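PDB 4IHC: D-galactonate dehydratase family member Dd703_0947 from Dickeya dadantii, which slowly dehydrates D-mannonate and D-gluconate to 2-dehydro-3-deoxy-D-gluconate with the help of one magnesium ion per subunit, neither sugar acid apparently being its physiological substrate. Local coordinates for residues A[47-52]-A[119-124]; A[173-178]-A[242-247]; A[269-274]-A[292-297]. All blocks are in the same frame, centred on the assembly; numbering follows the deposited sequence.

Contact 1: A[47-52]-A[119-124]; sequences VKVETN and MALWDI
Val49 sets its two methyl groups astride the helix surface made by Ala120, Leu121 and Ile124. Its CG2 presses on Ala120 CB at 3.4 Å, closer than carbon atoms usually pack, and the small alanine lets helix and strand come this near, with their axes 8.3 Å apart. The other branch, CG1, is held anti to the backbone N (chi1 176°) and faces along the helix, where it meets Ile124 CD1 at 3.8 Å and, more loosely, Leu121 CD2 at 4.2 Å. The valine and isoleucine side chains lie about at right angles, so that the end methyl of Ile124 covers the valine; Ile124 CD1 also rests 3.7 Å from Val49 O. That same CD1 reaches Thr51 further along the strand, meeting its CG2 tip to tip at 4.1 Å. The threonine turns only its methyl to the helix; its OG1 is hydrogen-bonded to Leu56 O and to the backbone N of Glu53, in the turn that follows the strand.

The interface is thus apolar. Behind Leu121 the layer continues into helix 91-99 through Ile91 and Ile94. Residues 47-51 belong to strand 44-51, the central one of three antiparallel strands, flanked by 29-37 and 57-61; the axes of strand 47-51 and helix segment 119-124 cross at -46°. A three-stranded antiparallel sheet packed on a set of helices is the alpha/beta capping domain found at the N-terminus of enolase-superfamily enzymes such as the mandelate racemases.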
loop_
_atom_site.group_PDB
_atom_site.type_symbol
_atom_site.label_atom_id
_atom_site.label_comp_id
_atom_site.label_asym_id
_atom_site.label_seq_id
_atom_site.Cartn_x
_atom_site.Cartn_y
_atom_site.Cartn_z
ATOM N N VAL A 47 25.125 3.803 -38.716
ATOM C CA VAL A 47 25.486 5.211 -38.842
ATOM C C VAL A 47 26.993 5.355 -38.790
ATOM O O VAL A 47 27.664 4.734 -37.955
ATOM C CB VAL A 47 24.818 6.076 -37.747
ATOM C CG1 VAL A 47 25.423 7.479 -37.694
ATOM C CG2 VAL A 47 23.327 6.165 -37.982
ATOM N N LYS A 48 27.543 6.159 -39.694
ATOM C CA LYS A 48 28.958 6.466 -39.619
ATOM C C LYS A 48 29.071 7.926 -39.227
ATOM O O LYS A 48 28.438 8.777 -39.836
ATOM C CB LYS A 48 29.665 6.217 -40.938
ATOM C CG LYS A 48 31.159 6.488 -40.887
ATOM C CD LYS A 48 31.766 6.183 -42.237
ATOM C CE LYS A 48 33.261 5.922 -42.124
ATOM N NZ LYS A 48 33.886 5.771 -43.465
ATOM N N VAL A 49 29.830 8.176 -38.164
ATOM C CA VAL A 49 30.150 9.510 -37.705
ATOM C C VAL A 49 31.622 9.822 -38.025
ATOM O O VAL A 49 32.548 9.226 -37.460
ATOM C CB VAL A 49 29.888 9.657 -36.187
ATOM C CG1 VAL A 49 30.326 11.038 -35.685
ATOM C CG2 VAL A 49 28.408 9.436 -35.897
ATOM N N GLU A 50 31.818 10.768 -38.934
ATOM C CA GLU A 50 33.125 11.184 -39.373
ATOM C C GLU A 50 33.575 12.464 -38.638
ATOM O O GLU A 50 32.760 13.323 -38.263
ATOM C CB GLU A 50 33.108 11.415 -40.903
ATOM C CG GLU A 50 32.566 10.218 -41.691
ATOM C CD GLU A 50 32.752 10.332 -43.202
ATOM O OE1 GLU A 50 32.088 11.185 -43.835
ATOM O OE2 GLU A 50 33.554 9.550 -43.766
ATOM N N THR A 51 34.883 12.577 -38.439
ATOM C CA THR A 51 35.473 13.744 -37.786
ATOM C C THR A 51 36.545 14.414 -38.661
ATOM O O THR A 51 36.953 13.883 -39.693
ATOM C CB THR A 51 36.148 13.385 -36.449
ATOM O OG1 THR A 51 37.422 12.802 -36.718
ATOM C CG2 THR A 51 35.285 12.413 -35.606
ATOM N N ASN A 52 37.009 15.573 -38.206
ATOM C CA ASN A 52 38.025 16.326 -38.914
ATOM C C ASN A 52 39.439 15.781 -38.682
ATOM O O ASN A 52 40.422 16.387 -39.099
ATOM C CB ASN A 52 37.927 17.821 -38.562
ATOM C CG ASN A 52 38.181 18.118 -37.091
ATOM O OD1 ASN A 52 38.215 17.222 -36.244
ATOM N ND2 ASN A 52 38.366 19.409 -36.778
ATOM N N MET A 119 26.373 5.085 -30.157
ATOM C CA MET A 119 27.346 4.014 -30.255
ATOM C C MET A 119 28.578 4.446 -31.050
ATOM O O MET A 119 29.669 3.968 -30.773
ATOM C CB MET A 119 26.759 2.820 -30.980
ATOM C CG MET A 119 25.568 2.206 -30.319
ATOM S SD MET A 119 25.288 0.623 -31.125
ATOM C CE MET A 119 23.792 0.072 -30.264
ATOM N N ALA A 120 28.366 5.254 -32.093
ATOM C CA ALA A 120 29.456 5.800 -32.910
ATOM C C ALA A 120 30.360 6.743 -32.107
ATOM O O ALA A 120 31.563 6.796 -32.343
ATOM C CB ALA A 120 28.911 6.520 -34.151
ATOM N N LEU A 121 29.785 7.498 -31.178
ATOM C CA LEU A 121 30.595 8.358 -30.327
ATOM C C LEU A 121 31.367 7.483 -29.343
ATOM O O LEU A 121 32.539 7.726 -29.066
ATOM C CB LEU A 121 29.718 9.386 -29.560
ATOM C CG LEU A 121 29.005 10.436 -30.436
ATOM C CD1 LEU A 121 28.455 11.589 -29.608
ATOM C CD2 LEU A 121 29.954 10.986 -31.496
ATOM N N TRP A 122 30.731 6.439 -28.805
ATOM C CA TRP A 122 31.489 5.608 -27.883
ATOM C C TRP A 122 32.624 4.951 -28.648
ATOM O O TRP A 122 33.682 4.631 -28.101
ATOM C CB TRP A 122 30.605 4.545 -27.231
ATOM C CG TRP A 122 29.891 5.088 -26.034
ATOM C CD1 TRP A 122 28.595 5.510 -25.963
ATOM C CD2 TRP A 122 30.450 5.278 -24.733
ATOM N NE1 TRP A 122 28.308 5.952 -24.691
ATOM C CE2 TRP A 122 29.431 5.810 -23.914
ATOM C CE3 TRP A 122 31.722 5.058 -24.183
ATOM C CZ2 TRP A 122 29.640 6.116 -22.577
ATOM C CZ3 TRP A 122 31.931 5.370 -22.846
ATOM C CH2 TRP A 122 30.900 5.890 -22.062
ATOM N N ASP A 123 32.374 4.704 -29.920
ATOM C CA ASP A 123 33.327 3.941 -30.742
ATOM C C ASP A 123 34.541 4.849 -30.955
ATOM O O ASP A 123 35.685 4.416 -30.860
ATOM C CB ASP A 123 32.644 3.523 -32.058
ATOM C CG ASP A 123 33.562 2.769 -33.001
ATOM O OD1 ASP A 123 34.505 2.068 -32.538
ATOM O OD2 ASP A 123 33.326 2.884 -34.229
ATOM N N ILE A 124 34.271 6.138 -31.175
ATOM C CA ILE A 124 35.315 7.123 -31.386
ATOM C C ILE A 124 36.132 7.302 -30.080
ATOM O O ILE A 124 37.353 7.291 -30.085
ATOM C CB ILE A 124 34.687 8.469 -31.860
ATOM C CG1 ILE A 124 34.327 8.419 -33.369
ATOM C CG2 ILE A 124 35.644 9.616 -31.554
ATOM C CD1 ILE A 124 33.208 9.363 -33.839
#

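Contact 2: A[173-178]-A[242-247]; sequences YVRCQM and EFIHDV. With MG (magnesium ion), chain I.
Tyr173 lies alongside Glu242, its ring carbon CD2 3.5 Å from Glu242 CB, at the start of a short parallel ladder. Packing here is close on both faces. On the face opposite Tyr173, Val174 CG2 meets the edge of the Phe243 ring, and Cys176 SG approaches that ring obliquely, 4.4 Å from its centroid, a sulfur-aromatic contact. Backbone bonds from Val174 N to Glu242 O, Ile244 N to Val174 O and Cys176 N to Ile244 O keep the strands in register. They are adjacent staves of the (beta/alpha)7-beta barrel of the enolase superfamily, whose C-terminal strand ends carry the catalytic groups.

Toward those ends side chains take over the pairing. The Gln177 amide, folded back at chi2 (-70°), holds the backbone of Asp246 at both N and O: Gln177 OE1 accepts from Asp246 N at 2.8 Å on a lone pair, while NE2 donates to Asp246 O. The His245 ring is nearly parallel to that amide (9°) and donates its ND1 N-H, in the ring plane, to Cys176 O at 2.9 Å; its NE2 is hydrogen-bonded to Tyr222 OH.

Beyond this network lies the wetter, metal-bearing side. Arg175, extended from CG to NE, makes a hydrogen-bonded salt bridge from NH1 to Asp246 OD2 at 3.0 Å, from above a carboxylate plane 87° from its own. The same OD2 binds magnesium at 2.0 Å, so its negative charge is probably shared between metal and guanidinium. A metal-bound water donates to Asp246 OD1; Glu272 and Glu298 are the other protein ligands.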
loop_
_atom_site.group_PDB
_atom_site.type_symbol
_atom_site.label_atom_id
_atom_site.label_comp_id
_atom_site.label_asym_id
_atom_site.label_seq_id
_atom_site.Cartn_x
_atom_site.Cartn_y
_atom_site.Cartn_z
ATOM N N TYR A 173 22.547 -23.049 -23.616
ATOM C CA TYR A 173 21.239 -22.457 -23.415
ATOM C C TYR A 173 20.568 -22.401 -24.774
ATOM O O TYR A 173 21.210 -22.130 -25.782
ATOM C CB TYR A 173 21.348 -21.026 -22.877
ATOM C CG TYR A 173 22.234 -20.837 -21.667
ATOM C CD1 TYR A 173 23.614 -21.003 -21.760
ATOM C CD2 TYR A 173 21.697 -20.423 -20.434
ATOM C CE1 TYR A 173 24.443 -20.775 -20.674
ATOM C CE2 TYR A 173 22.526 -20.202 -19.334
ATOM C CZ TYR A 173 23.895 -20.393 -19.457
ATOM O OH TYR A 173 24.733 -20.194 -18.369
ATOM N N VAL A 174 19.269 -22.642 -24.805
ATOM C CA VAL A 174 18.540 -22.698 -26.057
ATOM C C VAL A 174 17.123 -22.167 -25.836
ATOM O O VAL A 174 16.549 -22.347 -24.785
ATOM C CB VAL A 174 18.504 -24.135 -26.604
ATOM C CG1 VAL A 174 19.923 -24.640 -26.843
ATOM C CG2 VAL A 174 17.770 -25.061 -25.642
ATOM N N ARG A 175 16.598 -21.458 -26.821
ATOM C CA ARG A 175 15.211 -21.009 -26.816
ATOM C C ARG A 175 14.430 -22.045 -27.634
ATOM O O ARG A 175 14.786 -22.299 -28.763
ATOM C CB ARG A 175 15.141 -19.633 -27.490
ATOM C CG ARG A 175 13.774 -18.944 -27.650
ATOM C CD ARG A 175 14.015 -17.777 -28.603
ATOM N NE ARG A 175 12.909 -16.848 -28.856
ATOM C CZ ARG A 175 12.136 -16.861 -29.940
ATOM N NH1 ARG A 175 11.184 -15.942 -30.083
ATOM N NH2 ARG A 175 12.291 -17.800 -30.873
ATOM N N CYS A 176 13.374 -22.618 -27.058
ATOM C CA CYS A 176 12.585 -23.682 -27.701
ATOM C C CYS A 176 11.177 -23.248 -28.037
ATOM O O CYS A 176 10.349 -23.035 -27.123
ATOM C CB CYS A 176 12.422 -24.836 -26.722
ATOM S SG CYS A 176 13.959 -25.163 -25.870
ATOM N N GLN A 177 10.886 -23.161 -29.329
ATOM C CA GLN A 177 9.534 -22.851 -29.789
ATOM C C GLN A 177 9.102 -23.989 -30.687
ATOM O O GLN A 177 9.865 -24.417 -31.549
ATOM C CB GLN A 177 9.509 -21.548 -30.601
ATOM C CG GLN A 177 10.211 -20.379 -29.941
ATOM C CD GLN A 177 9.460 -19.856 -28.724
ATOM O OE1 GLN A 177 10.064 -19.637 -27.661
ATOM N NE2 GLN A 177 8.141 -19.651 -28.867
ATOM N N MET A 178 7.884 -24.466 -30.495
ATOM C CA MET A 178 7.298 -25.448 -31.398
ATOM C C MET A 178 6.170 -24.755 -32.132
ATOM O O MET A 178 5.269 -24.197 -31.487
ATOM C CB MET A 178 6.746 -26.642 -30.601
ATOM C CG MET A 178 6.009 -27.681 -31.434
ATOM S SD MET A 178 5.592 -29.149 -30.454
ATOM C CE MET A 178 4.361 -28.512 -29.303
ATOM N N GLU A 242 19.791 -25.530 -20.405
ATOM C CA GLU A 242 18.962 -24.419 -19.958
ATOM C C GLU A 242 17.991 -24.070 -21.073
ATOM O O GLU A 242 18.389 -24.029 -22.233
ATOM C CB GLU A 242 19.834 -23.217 -19.630
ATOM C CG GLU A 242 20.763 -23.459 -18.445
ATOM C CD GLU A 242 20.028 -23.673 -17.114
ATOM O OE1 GLU A 242 18.895 -23.159 -16.924
ATOM O OE2 GLU A 242 20.592 -24.368 -16.241
ATOM N N PHE A 243 16.731 -23.829 -20.725
ATOM C CA PHE A 243 15.668 -23.661 -21.723
ATOM C C PHE A 243 15.086 -22.309 -21.561
ATOM O O PHE A 243 14.817 -21.892 -20.448
ATOM C CB PHE A 243 14.489 -24.626 -21.509
ATOM C CG PHE A 243 14.783 -26.056 -21.860
ATOM C CD1 PHE A 243 15.815 -26.380 -22.732
ATOM C CD2 PHE A 243 13.979 -27.073 -21.371
ATOM C CE1 PHE A 243 16.067 -27.697 -23.078
ATOM C CE2 PHE A 243 14.227 -28.395 -21.715
ATOM C CZ PHE A 243 15.275 -28.708 -22.566
ATOM N N ILE A 244 14.831 -21.661 -22.686
ATOM C CA ILE A 244 14.150 -20.384 -22.695
ATOM C C ILE A 244 12.895 -20.526 -23.577
ATOM O O ILE A 244 12.976 -21.114 -24.636
ATOM C CB ILE A 244 15.084 -19.350 -23.284
ATOM C CG1 ILE A 244 16.064 -18.888 -22.197
ATOM C CG2 ILE A 244 14.310 -18.191 -23.917
ATOM C CD1 ILE A 244 17.235 -18.112 -22.742
ATOM N N HIS A 245 11.745 -20.001 -23.146
ATOM C CA HIS A 245 10.571 -19.988 -24.018
ATOM C C HIS A 245 10.044 -18.567 -24.132
ATOM O O HIS A 245 9.951 -17.869 -23.133
ATOM C CB HIS A 245 9.467 -20.909 -23.476
ATOM C CG HIS A 245 8.267 -20.985 -24.362
ATOM N ND1 HIS A 245 8.297 -21.597 -25.603
ATOM C CD2 HIS A 245 6.999 -20.518 -24.198
ATOM C CE1 HIS A 245 7.105 -21.484 -26.174
ATOM N NE2 HIS A 245 6.294 -20.854 -25.337
ATOM N N ASP A 246 9.692 -18.164 -25.350
ATOM C CA ASP A 246 9.163 -16.833 -25.650
ATOM C C ASP A 246 7.662 -16.845 -25.915
ATOM O O ASP A 246 7.216 -17.336 -26.950
ATOM C CB ASP A 246 9.867 -16.303 -26.905
ATOM C CG ASP A 246 9.832 -14.777 -27.015
ATOM O OD1 ASP A 246 8.923 -14.138 -26.432
ATOM O OD2 ASP A 246 10.697 -14.212 -27.731
ATOM N N VAL A 247 6.877 -16.305 -24.981
ATOM C CA VAL A 247 5.439 -16.200 -25.149
ATOM C C VAL A 247 5.091 -15.086 -26.153
ATOM O O VAL A 247 4.055 -15.133 -26.828
ATOM C CB VAL A 247 4.737 -15.916 -23.815
ATOM C CG1 VAL A 247 3.232 -15.779 -23.998
ATOM C CG2 VAL A 247 5.055 -16.988 -22.777
HETATM MG MG MG I . 11.233 -12.268 -27.877
HETATM O O HOH W 1 9.491 -11.531 -27.189
HETATM O O HOH W 2 10.667 -12.115 -29.636
#

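Contact 3: A[269-274]-A[292-297]; sequences FYLEDP and TPISMG. With MG (magnesium ion), chain I.
Ser295 stands over one face of the Tyr270 ring, its CB 3.8 Å from the ring centroid and only 12° off the normal, a CH-pi contact. The hydroxyl is displaced toward the rim, with OG 3.1 Å from Tyr270 CD1. Both side chains are turned between backbone N and carbonyl carbon, which brings ring and hydroxymethyl together. Ser295 OG is also close to Glu272 CB; it is buried with no polar partner in the model, whereas Tyr270 OH is hydrogen-bonded to Tyr148 OH.

Glu272 leaves the same face as Ser295 and carries on toward the metal. CG is anti to the backbone N (chi1 168°) and the chain stays extended, so OE2 reaches magnesium at 1.9 Å; Arg319 donates to the same oxygen, and both would be expected to stabilise its charge. Asp273 turns its carboxylate along the end of the second strand: OD1 accepts a weak bond from Gly297 N at 3.5 Å, and OD2 accepts a hydrogen bond from a magnesium-bound water, 2.6 Å from its oxygen. A second-shell carboxylate thus probably helps orient a metal water.

Leu271 and Ile294 occupy the opposite face, where the packing is apolar and Leu271 CB touches Thr292 CG2. Just past the strand end, Pro274 lies slantwise against its neighbours, CG on Ile294 CG2 at 3.9 Å and CD on Met296 SD. Helix 283-289 covers Pro274 and Ile294 with Leu286. Backbone bonds from Leu271 N to Pro293 O, Ser295 N to Leu271 O and Asp273 N to Ser295 O join the strands, parallel neighbours within the beta-alpha-beta unit 270-272, 283-289, 294-296. Acidic metal ligands at the ends of successive barrel strands are the hallmark of the enolase-superfamily magnesium site.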
loop_
_atom_site.group_PDB
_atom_site.type_symbol
_atom_site.label_atom_id
_atom_site.label_comp_id
_atom_site.label_asym_id
_atom_site.label_seq_id
_atom_site.Cartn_x
_atom_site.Cartn_y
_atom_site.Cartn_z
ATOM N N PHE A 269 15.066 -21.243 -17.798
ATOM C CA PHE A 269 15.997 -20.172 -17.486
ATOM C C PHE A 269 15.223 -18.848 -17.437
ATOM O O PHE A 269 15.433 -18.013 -16.529
ATOM C CB PHE A 269 17.102 -20.127 -18.541
ATOM C CG PHE A 269 18.158 -19.113 -18.250
ATOM C CD1 PHE A 269 19.170 -19.391 -17.338
ATOM C CD2 PHE A 269 18.147 -17.883 -18.885
ATOM C CE1 PHE A 269 20.140 -18.439 -17.058
ATOM C CE2 PHE A 269 19.106 -16.930 -18.591
ATOM C CZ PHE A 269 20.119 -17.224 -17.700
ATOM N N TYR A 270 14.370 -18.641 -18.443
ATOM C CA TYR A 270 13.308 -17.643 -18.334
ATOM C C TYR A 270 12.162 -17.790 -19.321
ATOM O O TYR A 270 12.341 -18.270 -20.427
ATOM C CB TYR A 270 13.841 -16.216 -18.345
ATOM C CG TYR A 270 14.576 -15.699 -19.581
ATOM C CD1 TYR A 270 13.962 -15.620 -20.831
ATOM C CD2 TYR A 270 15.867 -15.168 -19.457
ATOM C CE1 TYR A 270 14.642 -15.092 -21.952
ATOM C CE2 TYR A 270 16.529 -14.625 -20.548
ATOM C CZ TYR A 270 15.915 -14.585 -21.792
ATOM O OH TYR A 270 16.602 -14.031 -22.851
ATOM N N LEU A 271 10.979 -17.377 -18.881
ATOM C CA LEU A 271 9.814 -17.248 -19.727
ATOM C C LEU A 271 9.706 -15.783 -20.182
ATOM O O LEU A 271 9.620 -14.884 -19.346
ATOM C CB LEU A 271 8.579 -17.668 -18.935
ATOM C CG LEU A 271 7.212 -17.645 -19.655
ATOM C CD1 LEU A 271 7.206 -18.607 -20.824
ATOM C CD2 LEU A 271 6.086 -18.005 -18.694
ATOM N N GLU A 272 9.714 -15.557 -21.495
ATOM C CA GLU A 272 9.894 -14.229 -22.048
ATOM C C GLU A 272 8.589 -13.602 -22.529
ATOM O O GLU A 272 7.752 -14.284 -23.124
ATOM C CB GLU A 272 10.894 -14.300 -23.212
ATOM C CG GLU A 272 10.947 -13.050 -24.054
ATOM C CD GLU A 272 12.001 -13.132 -25.133
ATOM O OE1 GLU A 272 12.919 -13.970 -24.996
ATOM O OE2 GLU A 272 11.917 -12.351 -26.109
ATOM N N ASP A 273 8.435 -12.300 -22.284
ATOM C CA ASP A 273 7.262 -11.544 -22.759
ATOM C C ASP A 273 5.898 -12.220 -22.483
ATOM O O ASP A 273 5.109 -12.415 -23.385
ATOM C CB ASP A 273 7.425 -11.164 -24.246
ATOM C CG ASP A 273 8.475 -10.038 -24.473
ATOM O OD1 ASP A 273 9.125 -9.588 -23.497
ATOM O OD2 ASP A 273 8.674 -9.609 -25.641
ATOM N N PRO A 274 5.588 -12.513 -21.209
ATOM C CA PRO A 274 4.261 -13.042 -20.903
ATOM C C PRO A 274 3.155 -12.017 -21.172
ATOM O O PRO A 274 2.013 -12.400 -21.402
ATOM C CB PRO A 274 4.336 -13.352 -19.394
ATOM C CG PRO A 274 5.421 -12.488 -18.888
ATOM C CD PRO A 274 6.428 -12.400 -20.011
ATOM N N THR A 292 8.496 -18.934 -11.836
ATOM C CA THR A 292 9.203 -19.058 -13.106
ATOM C C THR A 292 9.909 -17.750 -13.418
ATOM O O THR A 292 9.307 -16.707 -13.335
ATOM C CB THR A 292 8.236 -19.451 -14.223
ATOM O OG1 THR A 292 7.789 -20.807 -13.996
ATOM C CG2 THR A 292 8.922 -19.374 -15.562
ATOM N N PRO A 293 11.211 -17.789 -13.713
ATOM C CA PRO A 293 11.855 -16.493 -13.976
ATOM C C PRO A 293 11.244 -15.845 -15.220
ATOM O O PRO A 293 10.897 -16.533 -16.197
ATOM C CB PRO A 293 13.322 -16.865 -14.229
ATOM C CG PRO A 293 13.471 -18.292 -13.711
ATOM C CD PRO A 293 12.124 -18.922 -13.927
ATOM N N ILE A 294 11.124 -14.529 -15.182
ATOM C CA ILE A 294 10.473 -13.780 -16.238
ATOM C C ILE A 294 11.446 -12.815 -16.874
ATOM O O ILE A 294 12.266 -12.214 -16.194
ATOM C CB ILE A 294 9.302 -12.964 -15.652
ATOM C CG1 ILE A 294 8.313 -13.900 -14.944
ATOM C CG2 ILE A 294 8.617 -12.129 -16.719
ATOM C CD1 ILE A 294 7.697 -14.953 -15.855
ATOM N N SER A 295 11.351 -12.654 -18.186
ATOM C CA SER A 295 12.081 -11.586 -18.837
ATOM C C SER A 295 11.115 -10.758 -19.653
ATOM O O SER A 295 10.127 -11.262 -20.161
ATOM C CB SER A 295 13.174 -12.156 -19.732
ATOM O OG SER A 295 12.597 -12.892 -20.790
ATOM N N MET A 296 11.407 -9.472 -19.770
ATOM C CA MET A 296 10.559 -8.553 -20.490
ATOM C C MET A 296 11.468 -7.524 -21.123
ATOM O O MET A 296 12.566 -7.250 -20.627
ATOM C CB MET A 296 9.614 -7.817 -19.524
ATOM C CG MET A 296 8.460 -8.653 -18.975
ATOM S SD MET A 296 7.047 -8.719 -20.117
ATOM C CE MET A 296 6.751 -6.974 -20.450
ATOM N N GLY A 297 11.012 -6.939 -22.218
ATOM C CA GLY A 297 11.573 -5.669 -22.596
ATOM C C GLY A 297 12.047 -5.446 -24.010
ATOM O O GLY A 297 12.426 -4.315 -24.343
HETATM MG MG MG I . 11.233 -12.268 -27.877
HETATM O O HOH W 3 8.833 -6.712 -24.480
HETATM O O HOH W 1 9.491 -11.531 -27.189
HETATM O O HOH W 2 10.667 -12.115 -29.636
#

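How the contacts relate
Contact 1 closes before the other two open along the chain, and it belongs to the N-terminal capping domain, its centre about 36 Å from that of contact 2 and 34 Å from that of contact 3. Contacts 2 and 3 follow in series in the barrel domain, with centres about 10 Å apart. Strands 242-246 and 270-272 are neighbours in one sheet, so 173-178, 242-246, 270-272 and 294-296 form four consecutive parallel strands. Asp246 of contact 2 and Glu272 of contact 3 meet at the same magnesium ion, and the two metal-bound waters belong to both contacts. The cap's packing is thus separate from the metal centre that the barrel strands build.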